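Local coordinates for GDSL-like protein (PDB 7BXD) that probably hydrolyses acyl esters as a member of the GDSL-like lipase/acylhydrolase family of SGNH hydrolases, at residues F149-K154 with A182-C187; I195-Q200 with H231-G236. All coordinates share one frame; numbering follows the deposited sequence.

Contact 1 of 2, residues F149-K154 with A182-C187; sequences FMTPCK and AMLEVC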
loop_
_atom_site.group_PDB
_atom_site.type_symbol
_atom_site.label_atom_id
_atom_site.label_comp_id
_atom_site.label_asym_id
_atom_site.label_seq_id
_atom_site.Cartn_x
_atom_site.Cartn_y
_atom_site.Cartn_z
ATOM N N PHE A 149 -1.511 4.718 -7.118
ATOM C CA PHE A 149 -1.595 4.473 -5.680
ATOM C C PHE A 149 -2.724 3.481 -5.423
ATOM O O PHE A 149 -3.748 3.484 -6.113
ATOM C CB PHE A 149 -1.874 5.758 -4.880
ATOM C CG PHE A 149 -0.631 6.441 -4.381
ATOM C CD1 PHE A 149 0.316 6.945 -5.280
ATOM C CD2 PHE A 149 -0.385 6.548 -3.011
ATOM C CE1 PHE A 149 1.469 7.564 -4.791
ATOM C CE2 PHE A 149 0.767 7.193 -2.545
ATOM C CZ PHE A 149 1.695 7.696 -3.431
ATOM N N MET A 150 -2.547 2.647 -4.398
ATOM C CA MET A 150 -3.607 1.767 -3.914
ATOM C C MET A 150 -3.882 2.112 -2.467
ATOM O O MET A 150 -2.967 2.153 -1.643
ATOM C CB MET A 150 -3.211 0.276 -4.055
ATOM C CG MET A 150 -2.699 -0.031 -5.455
ATOM S SD MET A 150 -2.817 -1.761 -5.959
ATOM C CE MET A 150 -1.747 -2.521 -4.728
ATOM N N THR A 151 -5.136 2.398 -2.151
ATOM C CA THR A 151 -5.476 2.759 -0.777
ATOM C C THR A 151 -5.282 1.553 0.146
ATOM O O THR A 151 -5.434 0.403 -0.283
ATOM C CB THR A 151 -6.907 3.274 -0.711
ATOM O OG1 THR A 151 -7.750 2.264 -1.287
ATOM C CG2 THR A 151 -7.089 4.600 -1.450
ATOM N N PRO A 152 -4.936 1.800 1.412
ATOM C CA PRO A 152 -4.633 0.688 2.328
ATOM C C PRO A 152 -5.864 -0.134 2.632
ATOM O O PRO A 152 -6.955 0.408 2.882
ATOM C CB PRO A 152 -4.128 1.405 3.598
ATOM C CG PRO A 152 -4.715 2.817 3.509
ATOM C CD PRO A 152 -4.678 3.117 2.021
ATOM N N CYS A 153 -5.691 -1.475 2.631
ATOM C CA CYS A 153 -6.829 -2.345 2.904
ATOM C C CYS A 153 -7.337 -2.166 4.335
ATOM O O CYS A 153 -6.605 -1.768 5.252
ATOM C CB CYS A 153 -6.445 -3.812 2.685
ATOM S SG CYS A 153 -6.257 -4.161 0.906
ATOM N N LYS A 154 -8.598 -2.542 4.540
ATOM C CA LYS A 154 -9.163 -2.569 5.884
ATOM C C LYS A 154 -8.523 -3.665 6.742
ATOM O O LYS A 154 -7.937 -4.642 6.250
ATOM C CB LYS A 154 -10.674 -2.758 5.811
ATOM C CG LYS A 154 -11.361 -1.503 5.266
ATOM C CD LYS A 154 -12.868 -1.532 5.463
ATOM C CE LYS A 154 -13.587 -0.220 5.090
ATOM N NZ LYS A 154 -13.604 -0.013 3.605
ATOM N N ALA A 182 -7.190 11.560 2.891
ATOM C CA ALA A 182 -6.006 12.400 2.654
ATOM C C ALA A 182 -5.243 11.900 1.423
ATOM O O ALA A 182 -4.814 12.690 0.565
ATOM C CB ALA A 182 -5.110 12.379 3.886
ATOM N N MET A 183 -5.035 10.581 1.330
ATOM C CA MET A 183 -4.347 10.014 0.173
ATOM C C MET A 183 -5.076 10.362 -1.107
ATOM O O MET A 183 -4.453 10.768 -2.094
ATOM C CB MET A 183 -4.260 8.495 0.329
ATOM C CG MET A 183 -3.584 7.811 -0.870
ATOM S SD MET A 183 -3.395 6.026 -0.658
ATOM C CE MET A 183 -2.086 5.972 0.534
ATOM N N LEU A 184 -6.405 10.203 -1.112
ATOM C CA LEU A 184 -7.170 10.519 -2.317
ATOM C C LEU A 184 -7.044 11.993 -2.699
ATOM O O LEU A 184 -6.998 12.335 -3.896
ATOM C CB LEU A 184 -8.646 10.130 -2.145
ATOM C CG LEU A 184 -8.883 8.622 -1.996
ATOM C CD1 LEU A 184 -10.334 8.343 -1.710
ATOM C CD2 LEU A 184 -8.448 7.855 -3.209
ATOM N N GLU A 185 -7.028 12.895 -1.713
ATOM C CA GLU A 185 -6.934 14.326 -2.020
ATOM C C GLU A 185 -5.566 14.679 -2.606
ATOM O O GLU A 185 -5.483 15.494 -3.538
ATOM C CB GLU A 185 -7.223 15.137 -0.769
ATOM C CG GLU A 185 -8.701 15.060 -0.371
ATOM C CD GLU A 185 -8.999 15.737 0.942
ATOM O OE1 GLU A 185 -8.085 16.321 1.560
ATOM O OE2 GLU A 185 -10.179 15.704 1.364
ATOM N N VAL A 186 -4.475 14.100 -2.068
ATOM C CA VAL A 186 -3.164 14.405 -2.634
ATOM C C VAL A 186 -3.058 13.788 -4.024
ATOM O O VAL A 186 -2.514 14.397 -4.965
ATOM C CB VAL A 186 -2.020 13.952 -1.708
ATOM C CG1 VAL A 186 -0.673 14.350 -2.312
ATOM C CG2 VAL A 186 -2.181 14.558 -0.336
ATOM N N CYS A 187 -3.534 12.545 -4.184
ATOM C CA CYS A 187 -3.534 11.954 -5.513
ATOM C C CYS A 187 -4.305 12.826 -6.501
ATOM O O CYS A 187 -3.866 13.029 -7.646
ATOM C CB CYS A 187 -4.103 10.528 -5.452
ATOM S SG CYS A 187 -2.906 9.339 -4.768
#
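Met183 reaches from helix 176-189 onto the extended segment that follows strand 146-150, and its sulfur settles between Phe149, Thr151 and Pro152. SD lies at the edge of the Phe149 ring, a Met-aromatic contact with SD 3.9 Å from Phe149 CD2, and stands equally close to Thr151 CA. With CG anti to the backbone N (chi1 178°) the chain runs straight out from the helix as far as the sulfur; only the last bond bends, swinging CE along the Phe149 ring edge and bringing it to 4.1 Å from Pro152 CD. One turn further on, Cys187 fills the hollow at the root of the ring: its SG sits obliquely to the ring, 3.7 Å from Phe149 CG and just as near CB. The two sulfurs thus hold the phenylalanine at different places, one at its rim and one by its stem. Alongside, Leu184 CD2 meets Thr151 CG2 at 3.9 Å, methyl against methyl. An alanine in place of Met183 would lack CG, SD and CE, and is likely to open a gap between the Phe149 edge, Thr151 and the Pro152 ring. Ile77 also packs on Met183, and Val194 of strand 194-195 touches Thr151, Leu184 and Cys187, while Phe149 leans on Ile135 of helix 127-141 and Val103 of strand 100-104; helix 176-189 thus rests on strands 146-150 and 194-195.

Contact 2 of 2, residues I195-Q200 with H231-G236; sequences IDLYAQ and HRIAAG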
loop_
_atom_site.group_PDB
_atom_site.type_symbol
_atom_site.label_atom_id
_atom_site.label_comp_id
_atom_site.label_asym_id
_atom_site.label_seq_id
_atom_site.Cartn_x
_atom_site.Cartn_y
_atom_site.Cartn_z
ATOM N N ILE A 195 -6.275 2.764 -7.286
ATOM C CA ILE A 195 -7.059 1.534 -7.122
ATOM C C ILE A 195 -7.502 1.496 -5.666
ATOM O O ILE A 195 -6.664 1.426 -4.760
ATOM C CB ILE A 195 -6.228 0.282 -7.474
ATOM C CG1 ILE A 195 -5.691 0.366 -8.905
ATOM C CG2 ILE A 195 -7.075 -0.991 -7.228
ATOM C CD1 ILE A 195 -4.623 -0.642 -9.237
ATOM N N ASP A 196 -8.815 1.579 -5.433
ATOM C CA ASP A 196 -9.316 1.789 -4.068
ATOM C C ASP A 196 -9.537 0.434 -3.396
ATOM O O ASP A 196 -10.673 -0.056 -3.265
ATOM C CB ASP A 196 -10.575 2.648 -4.087
ATOM C CG ASP A 196 -10.952 3.160 -2.709
ATOM O OD1 ASP A 196 -10.370 2.733 -1.681
ATOM O OD2 ASP A 196 -11.888 3.984 -2.656
ATOM N N LEU A 197 -8.426 -0.190 -2.966
ATOM C CA LEU A 197 -8.498 -1.464 -2.245
ATOM C C LEU A 197 -9.122 -1.316 -0.861
ATOM O O LEU A 197 -9.771 -2.270 -0.383
ATOM C CB LEU A 197 -7.110 -2.103 -2.106
ATOM C CG LEU A 197 -6.453 -2.526 -3.423
ATOM C CD1 LEU A 197 -5.076 -3.143 -3.114
ATOM C CD2 LEU A 197 -7.330 -3.478 -4.254
ATOM N N TYR A 198 -8.966 -0.148 -0.230
ATOM C CA TYR A 198 -9.692 0.115 1.013
ATOM C C TYR A 198 -11.175 -0.192 0.849
ATOM O O TYR A 198 -11.786 -0.869 1.689
ATOM C CB TYR A 198 -9.484 1.574 1.410
ATOM C CG TYR A 198 -10.274 1.981 2.636
ATOM C CD1 TYR A 198 -9.875 1.628 3.933
ATOM C CD2 TYR A 198 -11.437 2.762 2.498
ATOM C CE1 TYR A 198 -10.602 2.059 5.049
ATOM C CE2 TYR A 198 -12.152 3.200 3.601
ATOM C CZ TYR A 198 -11.753 2.834 4.878
ATOM O OH TYR A 198 -12.486 3.215 5.980
ATOM N N ALA A 199 -11.770 0.339 -0.232
ATOM C CA ALA A 199 -13.204 0.183 -0.451
ATOM C C ALA A 199 -13.568 -1.095 -1.191
ATOM O O ALA A 199 -14.708 -1.559 -1.040
ATOM C CB ALA A 199 -13.717 1.384 -1.257
ATOM N N GLN A 200 -12.660 -1.666 -2.016
ATOM C CA GLN A 200 -13.094 -2.662 -3.002
ATOM C C GLN A 200 -12.127 -3.826 -3.187
ATOM O O GLN A 200 -12.143 -4.474 -4.238
ATOM C CB GLN A 200 -13.347 -2.020 -4.354
ATOM C CG GLN A 200 -14.489 -1.016 -4.337
ATOM C CD GLN A 200 -15.015 -0.706 -5.717
ATOM O OE1 GLN A 200 -14.752 -1.433 -6.677
ATOM N NE2 GLN A 200 -15.719 0.409 -5.838
ATOM N N HIS A 231 -5.490 -10.997 -8.054
ATOM C CA HIS A 231 -6.475 -10.905 -9.125
ATOM C C HIS A 231 -7.185 -9.559 -9.104
ATOM O O HIS A 231 -7.413 -8.949 -10.171
ATOM C CB HIS A 231 -7.463 -12.063 -9.007
ATOM C CG HIS A 231 -6.917 -13.369 -9.510
ATOM N ND1 HIS A 231 -7.310 -13.946 -10.698
ATOM C CD2 HIS A 231 -5.969 -14.191 -8.995
ATOM C CE1 HIS A 231 -6.652 -15.081 -10.879
ATOM N NE2 HIS A 231 -5.831 -15.253 -9.863
ATOM N N ARG A 232 -7.561 -9.084 -7.915
ATOM C CA ARG A 232 -8.226 -7.782 -7.824
ATOM C C ARG A 232 -7.299 -6.656 -8.274
ATOM O O ARG A 232 -7.730 -5.716 -8.959
ATOM C CB ARG A 232 -8.723 -7.542 -6.392
ATOM C CG ARG A 232 -9.389 -6.182 -6.177
ATOM C CD ARG A 232 -10.724 -6.106 -6.894
ATOM N NE ARG A 232 -11.337 -4.779 -6.874
ATOM C CZ ARG A 232 -11.122 -3.826 -7.770
ATOM N NH1 ARG A 232 -10.258 -4.022 -8.743
ATOM N NH2 ARG A 232 -11.791 -2.660 -7.697
ATOM N N ILE A 233 -6.025 -6.734 -7.892
ATOM C CA ILE A 233 -5.047 -5.723 -8.277
ATOM C C ILE A 233 -4.828 -5.746 -9.784
ATOM O O ILE A 233 -4.745 -4.693 -10.423
ATOM C CB ILE A 233 -3.744 -5.914 -7.478
ATOM C CG1 ILE A 233 -3.967 -5.607 -6.006
ATOM C CG2 ILE A 233 -2.614 -5.111 -8.089
ATOM C CD1 ILE A 233 -2.856 -6.103 -5.082
ATOM N N ALA A 234 -4.728 -6.937 -10.378
ATOM C CA ALA A 234 -4.569 -7.006 -11.826
ATOM C C ALA A 234 -5.731 -6.319 -12.528
ATOM O O ALA A 234 -5.526 -5.578 -13.501
ATOM C CB ALA A 234 -4.428 -8.465 -12.255
ATOM N N ALA A 235 -6.960 -6.586 -12.085
ATOM C CA ALA A 235 -8.113 -5.946 -12.719
ATOM C C ALA A 235 -8.027 -4.440 -12.551
ATOM O O ALA A 235 -8.327 -3.684 -13.491
ATOM C CB ALA A 235 -9.408 -6.494 -12.115
ATOM N N GLY A 236 -7.624 -3.987 -11.357
ATOM C CA GLY A 236 -7.523 -2.565 -11.116
ATOM C C GLY A 236 -6.484 -1.891 -11.981
ATOM O O GLY A 236 -6.702 -0.783 -12.472
#
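Arg232 and Gln200 supply the polar part of this contact. NE of Arg232 donates to the backbone O of Gln200 at 2.8 Å, with an N-H...O angle of 144°; the oxygen lies by the guanidinium edge but is tilted somewhat from its plane. A second, weak bond runs from Arg232 NH2 to Gln200 OE1 at 3.4 Å, where amide and guanidinium planes are turned 46° apart. The bend at chi2 (70°) turns the arginine chain aside after CG, which brings NE to the carbonyl and NH2 to the amide. One guanidinium group thus holds the Gln200 carbonyl by a short bond and its side-chain amide only weakly.

Within 195-200, Asp196 is the N-cap of the short helix 197-200. Its OD1 accepts from Ala199 N at 3.1 Å, met from above the carboxylate plane, and also bonds Thr151 OG1. Asp196 is also the centre of an inverse gamma turn, which takes the chain from the edge strand 194-195 into the helix. In the three-layer alpha/beta/alpha fold of SGNH hydrolases, helix 223-240 packs on the sheet beside its edge strand 194-195.

The apolar packing lies deeper. Ile195 CD1 presses on the backbone of Gly236, 3.5 Å from its C, and CG1 follows along the same carbonyl group. Gly236 has no side chain to hold helix and strand apart, and Ile195 CA and Gly236 CA are 5.7 Å from each other. The Leu197 and Ile233 side chains cross at about a right angle, Leu197 CD1 4.0 Å from Ile233 CG1; Leu197 and Arg232 run past each other in opposite directions, with Leu197 CD2 against Arg232 CG. Met150 of strand 146-150 touches Ile195, Leu197 and Ile233 alike.

In the fold
From the N terminus, strand 146-150 leads into the first segment of contact 1, and segment 182-187 of helix 176-189 returns to it after 27 residues. The chain then enters edge strand 194-195, and contact 2 opens there, closing when segment 231-236 of helix 223-240 comes back after a further 30. The loops follow in series, neither nested nor crossed, yet their centres lie only 12 Å apart. Backbone hydrogen bonds join Ile195 to Phe149 and Thr151, and Lys154 NZ bonds Tyr198 O, so the first segments of both contacts lie side by side. Contact 1 ties helix 176-189 to one face of the sheet and contact 2 ties helix 223-240 to the other.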